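Long-range contacts in carboxypeptidase D (Drosophila melanogaster, PDB 3MN8), which removes C-terminal arginine or lysine residues from peptides and proteins as a zinc metallocarboxypeptidase, processing growth factors, peptide hormones and neuropeptides: residues 167-172 with 193-198; 334-339 with 406-411; 341-346 with 414-419. All coordinates share one frame; numbering follows the deposited sequence.

Contact 1 (167-172 with 193-198); sequences NAANID and SRQPET
N167 pushes its carboxamide against the bent side chain of Q195 at about a right angle, the two amide planes 72° apart. ND2 of N167 donates to OE1 of Q195 at 2.6 Å and to OE2 of E197 at 3.1 Å. Both bonds are nearly straight, and both acceptors lie in the plane of the N167 amide, so each N-H has its own oxygen; OE2 of E197 is met on its syn side. CG of N167 lies between its backbone N and carbonyl carbon (chi1 70°), and OD1 turns back to its own loop. There A169 N reaches OD1 of N167 from above the carbonyl plane at 2.8 Å, an Asx turn within the type I turn N167-N170, and I171 N bonds it weakly. A169 CB is 3.8 Å from OE1 of Q195, and I171 lies on the apolar flank of the bent chain, its CG2 near NE2 of Q195. Replacing this asparagine by alanine is likely to leave OE1 of Q195 and OE2 of E197 without their shared donor, and the turn less firmly tied to the start of helix 196-205. Next along the loop, D172 bonds the zinc ligand H101, placing this loop in the second shell of the zinc site. Donors at one end of the amide and an acceptor at the other fix how it is turned, consistent with an ionised E197.

Contact 2 (334-339 with 406-411); sequences QAHIGI and NQEALR
The two segments run parallel where they meet, I339 bridging to L410 with their CA atoms 4.4 Å apart. L410 N donates to G338 O at 3.0 Å. G338 has a positive phi (76°), part of the bend that turns the chain from the loop into strand 339-344. Further back the pairing lapses: A409 N approaches H336 O at an angle too poor for a bond. Side chains fill in around this single bridge. The methyl of A409 faces the backbone oxygens of H336 and G338. The imidazole of H336 lies obliquely beside 407-408: CB of H336 is 3.5 Å from Q407 O, and ND1 of H336 is 4.4 Å from CG of E408. At the far side of the ring NE2 is hydrogen-bonded to T135, which would limit its rotation, while E408 spends its carboxylate in a salt bridge with K340. I339 splits its branches: CG2 of I339, anti to the carbonyl carbon, meets CB of L410 at 3.8 Å, the two side chains crossing at about a right angle, while the rest of the isoleucine leads away. Strand 373-376 receives I339 through Y374 and R376 on the other flank of strand 339-344. H336 and E408 pack on helix 126-134, and I337 and Q334 on helix 245-257, so at the junction of the catalytic and transthyretin-like domains the segment 334-339 leans on helices of the catalytic domain as well as on strand 373-376.

Contact 3 (341-346 with 414-419); sequences GLVTDA and FKLAPV
K415 stretches alongside T344, both side chains pointing the same way. CB of K415 starts 4.0 Å from D345 O, its CG lies beside the methyl CG2 of T344, and CD of K415 passes 3.6 Å from D345 O. CE of K415 stays within 3.7 Å of T344 CG2, and NZ of K415 ends 3.7 Å from A346 O, too far for a hydrogen bond. The lysine's aliphatic length thus lies along the end of the neighbouring strand. Beneath it the backbones form a parallel ladder. F414 N donates to L342 O at 2.6 Å and F414 O accepts from T344 N at 2.7 Å; one rung on, L416 N donates to T344 O at 3.2 Å. Across the sheet from K415 and T344, the packing is apolar. V343 sends CG1 anti to its backbone N (chi1 175°), where it meets CD1 of L416 at 3.5 Å, and its other methyl, CG2, rests obliquely against CB and CD1 of F414. The ring of F414 continues away from V343 to V385 and A387 of strand 381-388, where V343 also touches A387, so this apolar side faces the second sheet of the transthyretin-like β-sandwich. Strand 339-344 is the middle strand of its own sheet: G341 bonds Y374 of strand 373-376 on one edge, while strand 410-415 closes the other.

Overall arrangement
This chain is the first carboxypeptidase-like unit of the protein, in its active 1B form: an M14 catalytic domain followed by a transthyretin-like domain. Contact 1 comes first, in the catalytic domain, and closes before the others open. Contacts 2 and 3 interlock, their segments alternating in sequence, because strands 339-344 and 410-415 are neighbours in one three-stranded sheet. Their centres are about 22 Å apart, and R411 of contact 2 packs on G341 and L342 of contact 3. Contact 1 lies about 37 Å from contact 2 and about 42 Å from contact 3, centre to centre. Contact 1, near the zinc site, and contact 2, at the domain joint after helix 317-333, lie on opposite sides of the chain's centre.

Contact 1 (167-172 with 193-198)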
ATOM      1  N   ASN A 167     -15.198   0.791  13.721  1.00 39.80           N
ATOM      2  CA  ASN A 167     -14.707   1.851  14.599  1.00 34.37           C
ATOM      3  C   ASN A 167     -15.574   1.974  15.842  1.00 43.60           C
ATOM      4  O   ASN A 167     -16.271   1.026  16.222  1.00 47.65           O
ATOM      5  CB  ASN A 167     -14.530   3.198  13.869  1.00 32.31           C
ATOM      6  CG  ASN A 167     -15.849   3.845  13.464  1.00 39.46           C
ATOM      7  OD1 ASN A 167     -16.935   3.340  13.762  1.00 41.37           O
ATOM      8  ND2 ASN A 167     -15.752   4.980  12.778  1.00 33.17           N
ATOM      9  N   ALA A 168     -15.521   3.132  16.486  1.00 45.96           N
ATOM     10  CA  ALA A 168     -16.242   3.311  17.742  1.00 50.54           C
ATOM     11  C   ALA A 168     -17.746   3.419  17.514  1.00 64.87           C
ATOM     12  O   ALA A 168     -18.527   3.192  18.436  1.00 69.91           O
ATOM     13  CB  ALA A 168     -15.721   4.531  18.498  1.00 48.32           C
ATOM     14  N   ALA A 169     -18.148   3.771  16.291  1.00 65.25           N
ATOM     15  CA  ALA A 169     -19.570   3.834  15.939  1.00 50.02           C
ATOM     16  C   ALA A 169     -20.034   2.492  15.358  1.00 50.71           C
ATOM     17  O   ALA A 169     -21.179   2.355  14.906  1.00 46.36           O
ATOM     18  CB  ALA A 169     -19.832   4.974  14.961  1.00 32.26           C
ATOM     19  N   ASN A 170     -19.134   1.508  15.380  1.00 45.89           N
ATOM     20  CA  ASN A 170     -19.423   0.164  14.898  1.00 46.69           C
ATOM     21  C   ASN A 170     -19.714   0.081  13.410  1.00 45.99           C
ATOM     22  O   ASN A 170     -20.451  -0.807  12.975  1.00 55.63           O
ATOM     23  CB  ASN A 170     -20.581  -0.458  15.675  1.00 69.13           C
ATOM     24  CG  ASN A 170     -20.116  -1.285  16.837  1.00 76.13           C
ATOM     25  OD1 ASN A 170     -20.451  -0.999  17.986  1.00 81.75           O
ATOM     26  ND2 ASN A 170     -19.333  -2.318  16.552  1.00 76.09           N
ATOM     27  N   ILE A 171     -19.148   0.989  12.619  1.00 36.82           N
ATOM     28  CA  ILE A 171     -19.228   0.800  11.171  1.00 51.21           C
ATOM     29  C   ILE A 171     -17.919   0.263  10.616  1.00 38.76           C
ATOM     30  O   ILE A 171     -16.841   0.561  11.136  1.00 29.01           O
ATOM     31  CB  ILE A 171     -19.718   2.051  10.372  1.00 48.12           C
ATOM     32  CG1 ILE A 171     -18.559   2.980  10.018  1.00 43.31           C
ATOM     33  CG2 ILE A 171     -20.858   2.767  11.107  1.00 46.07           C
ATOM     34  CD1 ILE A 171     -17.932   2.696   8.658  1.00 53.13           C
ATOM     35  N   ASP A 172     -18.045  -0.546   9.563  1.00 49.75           N
ATOM     36  CA  ASP A 172     -16.919  -1.241   8.948  1.00 48.46           C
ATOM     37  C   ASP A 172     -16.187  -0.315   7.973  1.00 47.02           C
ATOM     38  O   ASP A 172     -16.669  -0.041   6.870  1.00 51.68           O
ATOM     39  CB  ASP A 172     -17.402  -2.525   8.250  1.00 44.36           C
ATOM     40  CG  ASP A 172     -16.254  -3.387   7.715  1.00 49.16           C
ATOM     41  OD1 ASP A 172     -15.179  -2.828   7.356  1.00 51.94           O
ATOM     42  OD2 ASP A 172     -16.443  -4.630   7.650  1.00 41.30           O
ATOM     43  N   SER A 193     -18.186  13.222   5.066  1.00 74.47           N
ATOM     44  CA  SER A 193     -19.123  12.869   6.123  1.00 69.25           C
ATOM     45  C   SER A 193     -19.159  11.361   6.362  1.00 64.80           C
ATOM     46  O   SER A 193     -20.179  10.814   6.772  1.00 69.00           O
ATOM     47  CB  SER A 193     -20.522  13.411   5.866  1.00 70.94           C
ATOM     48  OG  SER A 193     -21.257  13.448   7.086  1.00 72.37           O
ATOM     49  N   ARG A 194     -18.042  10.692   6.089  1.00 43.91           N
ATOM     50  CA  ARG A 194     -17.893   9.289   6.436  1.00 38.74           C
ATOM     51  C   ARG A 194     -17.379   9.228   7.862  1.00 55.09           C
ATOM     52  O   ARG A 194     -17.535  10.182   8.634  1.00 55.08           O
ATOM     53  CB  ARG A 194     -16.859   8.634   5.531  1.00 21.84           C
ATOM     54  CG  ARG A 194     -16.793   9.231   4.172  1.00 39.29           C
ATOM     55  CD  ARG A 194     -17.294   8.246   3.151  1.00 62.66           C
ATOM     56  NE  ARG A 194     -17.218   8.774   1.790  1.00 54.07           N
ATOM     57  CZ  ARG A 194     -17.850   8.224   0.763  1.00 63.00           C
ATOM     58  NH1 ARG A 194     -18.589   7.139   0.958  1.00 70.84           N
ATOM     59  NH2 ARG A 194     -17.753   8.754  -0.449  1.00 72.01           N
ATOM     60  N   GLN A 195     -16.740   8.114   8.204  1.00 44.09           N
ATOM     61  CA  GLN A 195     -16.048   8.016   9.474  1.00 34.97           C
ATOM     62  C   GLN A 195     -14.759   8.835   9.421  1.00 39.04           C
ATOM     63  O   GLN A 195     -14.071   8.885   8.397  1.00 29.57           O
ATOM     64  CB  GLN A 195     -15.754   6.564   9.837  1.00 35.61           C
ATOM     65  CG  GLN A 195     -16.993   5.688   9.894  1.00 41.10           C
ATOM     66  CD  GLN A 195     -18.045   6.182  10.880  1.00 45.11           C
ATOM     67  OE1 GLN A 195     -17.765   6.379  12.062  1.00 52.28           O
ATOM     68  NE2 GLN A 195     -19.269   6.356  10.398  1.00 31.61           N
ATOM     69  N   PRO A 196     -14.441   9.494  10.544  1.00 37.91           N
ATOM     70  CA  PRO A 196     -13.261  10.343  10.702  1.00 24.76           C
ATOM     71  C   PRO A 196     -12.086   9.644  10.056  1.00 27.47           C
ATOM     72  O   PRO A 196     -11.322  10.232   9.304  1.00 30.75           O
ATOM     73  CB  PRO A 196     -13.047  10.355  12.218  1.00 20.25           C
ATOM     74  CG  PRO A 196     -14.374  10.130  12.790  1.00 36.77           C
ATOM     75  CD  PRO A 196     -15.125   9.256  11.824  1.00 29.66           C
ATOM     76  N   GLU A 197     -11.965   8.361  10.358  1.00 31.82           N
ATOM     77  CA  GLU A 197     -10.790   7.599   9.989  1.00 32.70           C
ATOM     78  C   GLU A 197     -10.735   7.461   8.484  1.00 25.21           C
ATOM     79  O   GLU A 197      -9.680   7.593   7.879  1.00 25.59           O
ATOM     80  CB  GLU A 197     -10.822   6.221  10.668  1.00 34.32           C
ATOM     81  CG  GLU A 197     -10.726   6.256  12.204  1.00 28.91           C
ATOM     82  CD  GLU A 197     -12.083   6.392  12.887  1.00 42.24           C
ATOM     83  OE1 GLU A 197     -12.111   6.449  14.146  1.00 45.49           O
ATOM     84  OE2 GLU A 197     -13.110   6.428  12.162  1.00 24.48           O
ATOM     85  N   THR A 198     -11.890   7.203   7.889  1.00 26.42           N
ATOM     86  CA  THR A 198     -12.003   7.081   6.449  1.00 27.08           C
ATOM     87  C   THR A 198     -11.613   8.412   5.817  1.00 33.31           C
ATOM     88  O   THR A 198     -10.698   8.483   4.994  1.00 41.67           O
ATOM     89  CB  THR A 198     -13.447   6.745   6.044  1.00 36.97           C
ATOM     90  OG1 THR A 198     -13.981   5.716   6.899  1.00 29.76           O
ATOM     91  CG2 THR A 198     -13.507   6.320   4.581  1.00 32.37           C
TER

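Contact 2 (334-339 with 406-411)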
ATOM      1  N   GLN A 334       8.736  -3.719  -5.745  1.00 29.04           N
ATOM      2  CA  GLN A 334       7.867  -3.752  -6.916  1.00 20.96           C
ATOM      3  C   GLN A 334       7.407  -2.339  -7.312  1.00 36.96           C
ATOM      4  O   GLN A 334       6.943  -2.111  -8.431  1.00 48.18           O
ATOM      5  CB  GLN A 334       6.664  -4.656  -6.658  1.00 37.65           C
ATOM      6  CG  GLN A 334       6.963  -6.155  -6.703  1.00 33.08           C
ATOM      7  CD  GLN A 334       7.246  -6.643  -8.120  1.00 39.83           C
ATOM      8  OE1 GLN A 334       6.367  -6.641  -8.981  1.00 47.24           O
ATOM      9  NE2 GLN A 334       8.477  -7.060  -8.362  1.00 33.78           N
ATOM     10  N   ALA A 335       7.548  -1.377  -6.410  1.00 23.88           N
ATOM     11  CA  ALA A 335       7.269   0.001  -6.767  1.00 29.83           C
ATOM     12  C   ALA A 335       8.335   0.525  -7.727  1.00 35.53           C
ATOM     13  O   ALA A 335       8.368   1.713  -8.055  1.00 36.47           O
ATOM     14  CB  ALA A 335       7.192   0.874  -5.527  1.00 21.99           C
ATOM     15  N   HIS A 336       9.213  -0.352  -8.185  1.00 29.33           N
ATOM     16  CA  HIS A 336      10.272   0.108  -9.069  1.00 36.39           C
ATOM     17  C   HIS A 336      10.199  -0.465 -10.458  1.00 37.70           C
ATOM     18  O   HIS A 336      10.966  -0.065 -11.334  1.00 20.18           O
ATOM     19  CB  HIS A 336      11.624  -0.147  -8.445  1.00 33.52           C
ATOM     20  CG  HIS A 336      11.832   0.617  -7.177  1.00 47.52           C
ATOM     21  ND1 HIS A 336      12.074   1.975  -7.163  1.00 49.49           N
ATOM     22  CD2 HIS A 336      11.806   0.222  -5.883  1.00 39.36           C
ATOM     23  CE1 HIS A 336      12.210   2.378  -5.911  1.00 42.48           C
ATOM     24  NE2 HIS A 336      12.051   1.336  -5.116  1.00 41.13           N
ATOM     25  N   ILE A 337       9.253  -1.378 -10.660  1.00 35.39           N
ATOM     26  CA  ILE A 337       9.058  -1.963 -11.976  1.00 31.97           C
ATOM     27  C   ILE A 337       8.474  -0.965 -12.946  1.00 27.77           C
ATOM     28  O   ILE A 337       7.996   0.111 -12.558  1.00 39.67           O
ATOM     29  CB  ILE A 337       8.159  -3.210 -11.935  1.00 41.60           C
ATOM     30  CG1 ILE A 337       6.740  -2.829 -11.513  1.00 42.07           C
ATOM     31  CG2 ILE A 337       8.763  -4.278 -11.017  1.00 36.72           C
ATOM     32  CD1 ILE A 337       5.839  -4.027 -11.322  1.00 38.94           C
ATOM     33  N   GLY A 338       8.523  -1.335 -14.217  1.00 34.61           N
ATOM     34  CA  GLY A 338       7.959  -0.513 -15.266  1.00 41.11           C
ATOM     35  C   GLY A 338       8.823   0.678 -15.610  1.00 24.51           C
ATOM     36  O   GLY A 338      10.039   0.551 -15.780  1.00 26.54           O
ATOM     37  N   ILE A 339       8.182   1.836 -15.718  1.00 19.50           N
ATOM     38  CA  ILE A 339       8.860   3.046 -16.146  1.00 34.05           C
ATOM     39  C   ILE A 339       8.457   4.223 -15.301  1.00 35.38           C
ATOM     40  O   ILE A 339       7.620   4.126 -14.397  1.00 33.30           O
ATOM     41  CB  ILE A 339       8.524   3.432 -17.595  1.00 30.88           C
ATOM     42  CG1 ILE A 339       7.004   3.599 -17.739  1.00 35.02           C
ATOM     43  CG2 ILE A 339       9.113   2.416 -18.578  1.00 23.03           C
ATOM     44  CD1 ILE A 339       6.531   4.058 -19.115  1.00 27.15           C
ATOM     45  N   ASN A 406      16.771  -4.261 -13.765  1.00 55.91           N
ATOM     46  CA  ASN A 406      17.521  -3.234 -13.052  1.00 63.85           C
ATOM     47  C   ASN A 406      16.771  -2.629 -11.882  1.00 56.88           C
ATOM     48  O   ASN A 406      15.549  -2.757 -11.763  1.00 27.63           O
ATOM     49  CB  ASN A 406      18.014  -2.111 -13.963  1.00 76.51           C
ATOM     50  CG  ASN A 406      18.762  -1.034 -13.187  1.00 80.41           C
ATOM     51  OD1 ASN A 406      19.823  -1.289 -12.615  1.00 70.38           O
ATOM     52  ND2 ASN A 406      18.191   0.166 -13.135  1.00 85.35           N
ATOM     53  N   GLN A 407      17.537  -1.947 -11.037  1.00 68.34           N
ATOM     54  CA  GLN A 407      17.062  -1.499  -9.745  1.00 69.69           C
ATOM     55  C   GLN A 407      15.954  -0.460  -9.825  1.00 63.42           C
ATOM     56  O   GLN A 407      15.098  -0.402  -8.946  1.00 65.18           O
ATOM     57  CB  GLN A 407      18.229  -0.977  -8.908  1.00 77.03           C
ATOM     58  CG  GLN A 407      18.943  -2.059  -8.117  1.00 75.39           C
ATOM     59  CD  GLN A 407      20.107  -1.517  -7.305  1.00 90.64           C
ATOM     60  OE1 GLN A 407      20.727  -0.518  -7.674  1.00 93.00           O
ATOM     61  NE2 GLN A 407      20.415  -2.180  -6.191  1.00100.99           N
ATOM     62  N   GLU A 408      15.964   0.359 -10.868  1.00 57.32           N
ATOM     63  CA  GLU A 408      14.969   1.421 -10.974  1.00 50.30           C
ATOM     64  C   GLU A 408      14.272   1.482 -12.333  1.00 57.29           C
ATOM     65  O   GLU A 408      14.865   1.167 -13.373  1.00 63.10           O
ATOM     66  CB  GLU A 408      15.567   2.773 -10.562  1.00 45.71           C
ATOM     67  CG  GLU A 408      15.948   2.794  -9.086  1.00 59.84           C
ATOM     68  CD  GLU A 408      16.384   4.153  -8.574  1.00 66.58           C
ATOM     69  OE1 GLU A 408      17.364   4.188  -7.802  1.00 50.78           O
ATOM     70  OE2 GLU A 408      15.753   5.176  -8.929  1.00 82.40           O
ATOM     71  N   ALA A 409      12.994   1.862 -12.294  1.00 55.42           N
ATOM     72  CA  ALA A 409      12.141   1.922 -13.471  1.00 35.45           C
ATOM     73  C   ALA A 409      12.817   2.685 -14.597  1.00 48.91           C
ATOM     74  O   ALA A 409      13.509   3.684 -14.370  1.00 42.87           O
ATOM     75  CB  ALA A 409      10.811   2.560 -13.127  1.00 31.43           C
ATOM     76  N   LEU A 410      12.608   2.193 -15.810  1.00 49.23           N
ATOM     77  CA  LEU A 410      13.173   2.794 -17.000  1.00 35.99           C
ATOM     78  C   LEU A 410      12.665   4.219 -17.188  1.00 34.72           C
ATOM     79  O   LEU A 410      11.451   4.460 -17.179  1.00 30.53           O
ATOM     80  CB  LEU A 410      12.822   1.941 -18.212  1.00 45.73           C
ATOM     81  CG  LEU A 410      13.727   0.725 -18.331  1.00 64.21           C
ATOM     82  CD1 LEU A 410      13.039  -0.393 -19.098  1.00 78.20           C
ATOM     83  CD2 LEU A 410      15.037   1.150 -18.988  1.00 67.61           C
ATOM     84  N   ARG A 411      13.597   5.159 -17.349  1.00 38.35           N
ATOM     85  CA  ARG A 411      13.240   6.555 -17.567  1.00 38.14           C
ATOM     86  C   ARG A 411      12.679   6.759 -18.961  1.00 38.99           C
ATOM     87  O   ARG A 411      13.122   6.124 -19.914  1.00 39.35           O
ATOM     88  CB  ARG A 411      14.432   7.479 -17.374  1.00 23.51           C
ATOM     89  CG  ARG A 411      14.097   8.908 -17.742  1.00 32.41           C
ATOM     90  CD  ARG A 411      13.254   9.579 -16.672  1.00 25.60           C
ATOM     91  NE  ARG A 411      14.102  10.328 -15.757  1.00 34.21           N
ATOM     92  CZ  ARG A 411      14.364  11.631 -15.866  1.00 43.70           C
ATOM     93  NH1 ARG A 411      13.818  12.342 -16.841  1.00 43.08           N
ATOM     94  NH2 ARG A 411      15.158  12.235 -14.989  1.00 43.60           N
TER

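Contact 3 (341-346 with 414-419)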
ATOM      1  N   GLY A 341       8.954   8.910 -15.563  1.00 22.44           N
ATOM      2  CA  GLY A 341       9.445  10.025 -16.346  1.00 16.97           C
ATOM      3  C   GLY A 341       8.744  11.343 -16.121  1.00 25.36           C
ATOM      4  O   GLY A 341       7.952  11.521 -15.187  1.00 17.30           O
ATOM      5  N   LEU A 342       9.048  12.283 -17.002  1.00 35.72           N
ATOM      6  CA  LEU A 342       8.523  13.626 -16.882  1.00 36.16           C
ATOM      7  C   LEU A 342       7.781  14.022 -18.127  1.00 38.38           C
ATOM      8  O   LEU A 342       8.250  13.797 -19.248  1.00 42.35           O
ATOM      9  CB  LEU A 342       9.655  14.620 -16.659  1.00 31.01           C
ATOM     10  CG  LEU A 342      10.555  14.344 -15.453  1.00 30.35           C
ATOM     11  CD1 LEU A 342      11.734  15.295 -15.500  1.00 30.84           C
ATOM     12  CD2 LEU A 342       9.795  14.453 -14.121  1.00 27.79           C
ATOM     13  N   VAL A 343       6.614  14.614 -17.927  1.00 29.54           N
ATOM     14  CA  VAL A 343       5.924  15.266 -19.016  1.00 30.98           C
ATOM     15  C   VAL A 343       6.204  16.733 -18.789  1.00 37.14           C
ATOM     16  O   VAL A 343       5.879  17.301 -17.739  1.00 28.75           O
ATOM     17  CB  VAL A 343       4.417  14.980 -19.018  1.00 35.41           C
ATOM     18  CG1 VAL A 343       3.725  15.782 -20.111  1.00 12.22           C
ATOM     19  CG2 VAL A 343       4.171  13.487 -19.180  1.00 28.11           C
ATOM     20  N   THR A 344       6.836  17.341 -19.780  1.00 50.67           N
ATOM     21  CA  THR A 344       7.363  18.669 -19.597  1.00 51.32           C
ATOM     22  C   THR A 344       6.992  19.615 -20.731  1.00 50.09           C
ATOM     23  O   THR A 344       6.582  19.188 -21.814  1.00 43.78           O
ATOM     24  CB  THR A 344       8.881  18.619 -19.491  1.00 51.15           C
ATOM     25  OG1 THR A 344       9.354  19.858 -18.957  1.00 71.11           O
ATOM     26  CG2 THR A 344       9.502  18.379 -20.871  1.00 35.32           C
ATOM     27  N   ASP A 345       7.124  20.903 -20.435  1.00 38.70           N
ATOM     28  CA  ASP A 345       7.039  21.980 -21.405  1.00 35.66           C
ATOM     29  C   ASP A 345       8.036  21.807 -22.509  1.00 46.95           C
ATOM     30  O   ASP A 345       8.946  20.968 -22.427  1.00 32.26           O
ATOM     31  CB  ASP A 345       7.467  23.277 -20.729  1.00 27.89           C
ATOM     32  CG  ASP A 345       6.327  24.164 -20.435  1.00 31.41           C
ATOM     33  OD1 ASP A 345       6.539  25.194 -19.756  1.00 55.83           O
ATOM     34  OD2 ASP A 345       5.221  23.822 -20.894  1.00 27.84           O
ATOM     35  N   ALA A 346       7.877  22.659 -23.520  1.00 61.83           N
ATOM     36  CA  ALA A 346       8.959  22.992 -24.438  1.00 63.06           C
ATOM     37  C   ALA A 346       9.947  23.853 -23.666  1.00 53.12           C
ATOM     38  O   ALA A 346      11.156  23.768 -23.892  1.00 53.35           O
ATOM     39  CB  ALA A 346       8.434  23.741 -25.648  1.00 61.55           C
ATOM     40  N   PHE A 414       8.528  13.047 -21.769  1.00 43.66           N
ATOM     41  CA  PHE A 414       7.721  13.590 -22.837  1.00 38.62           C
ATOM     42  C   PHE A 414       7.773  15.110 -22.845  1.00 50.05           C
ATOM     43  O   PHE A 414       7.635  15.751 -21.797  1.00 49.81           O
ATOM     44  CB  PHE A 414       6.277  13.123 -22.688  1.00 42.79           C
ATOM     45  CG  PHE A 414       6.119  11.636 -22.783  1.00 49.31           C
ATOM     46  CD1 PHE A 414       6.203  10.849 -21.644  1.00 48.62           C
ATOM     47  CD2 PHE A 414       5.899  11.020 -24.013  1.00 54.52           C
ATOM     48  CE1 PHE A 414       6.059   9.472 -21.723  1.00 51.53           C
ATOM     49  CE2 PHE A 414       5.758   9.644 -24.106  1.00 52.26           C
ATOM     50  CZ  PHE A 414       5.834   8.865 -22.957  1.00 54.23           C
ATOM     51  N   LYS A 415       7.998  15.675 -24.028  1.00 47.05           N
ATOM     52  CA  LYS A 415       7.731  17.085 -24.269  1.00 50.61           C
ATOM     53  C   LYS A 415       6.470  17.226 -25.124  1.00 51.27           C
ATOM     54  O   LYS A 415       6.314  16.556 -26.149  1.00 40.92           O
ATOM     55  CB  LYS A 415       8.922  17.787 -24.922  1.00 47.44           C
ATOM     56  CG  LYS A 415      10.126  17.887 -24.016  1.00 65.27           C
ATOM     57  CD  LYS A 415      11.088  18.969 -24.482  1.00 80.59           C
ATOM     58  CE  LYS A 415      12.095  19.330 -23.390  1.00 84.87           C
ATOM     59  NZ  LYS A 415      12.900  20.538 -23.754  1.00 87.54           N
ATOM     60  N   LEU A 416       5.565  18.088 -24.672  1.00 51.41           N
ATOM     61  CA  LEU A 416       4.307  18.336 -25.361  1.00 45.99           C
ATOM     62  C   LEU A 416       4.243  19.783 -25.785  1.00 47.88           C
ATOM     63  O   LEU A 416       4.612  20.674 -25.013  1.00 47.98           O
ATOM     64  CB  LEU A 416       3.122  18.059 -24.436  1.00 49.27           C
ATOM     65  CG  LEU A 416       3.061  16.710 -23.730  1.00 37.20           C
ATOM     66  CD1 LEU A 416       1.770  16.572 -22.918  1.00 25.40           C
ATOM     67  CD2 LEU A 416       3.178  15.607 -24.754  1.00 40.22           C
ATOM     68  N   ALA A 417       3.769  20.015 -27.008  1.00 50.77           N
ATOM     69  CA  ALA A 417       3.613  21.371 -27.516  1.00 37.70           C
ATOM     70  C   ALA A 417       2.199  21.840 -27.223  1.00 39.51           C
ATOM     71  O   ALA A 417       1.277  21.036 -27.199  1.00 53.82           O
ATOM     72  CB  ALA A 417       3.902  21.422 -28.997  1.00 26.91           C
ATOM     73  N   PRO A 418       2.023  23.136 -26.951  1.00 33.34           N
ATOM     74  CA  PRO A 418       0.640  23.544 -26.734  1.00 37.31           C
ATOM     75  C   PRO A 418      -0.083  23.396 -28.062  1.00 59.96           C
ATOM     76  O   PRO A 418       0.553  23.549 -29.102  1.00 70.26           O
ATOM     77  CB  PRO A 418       0.766  25.026 -26.352  1.00 46.45           C
ATOM     78  CG  PRO A 418       2.219  25.233 -25.998  1.00 40.48           C
ATOM     79  CD  PRO A 418       2.970  24.258 -26.835  1.00 36.80           C
ATOM     80  N   VAL A 419      -1.375  23.088 -28.029  1.00 72.49           N
ATOM     81  CA  VAL A 419      -2.182  22.984 -29.246  1.00 75.25           C
ATOM     82  C   VAL A 419      -1.882  24.093 -30.264  1.00 65.19           C
ATOM     83  O   VAL A 419      -2.038  23.896 -31.472  1.00 48.17           O
ATOM     84  CB  VAL A 419      -3.689  23.006 -28.911  1.00 65.28           C
ATOM     85  CG1 VAL A 419      -4.071  21.755 -28.151  1.00 58.31           C
ATOM     86  CG2 VAL A 419      -4.046  24.252 -28.101  1.00 49.97           C
TER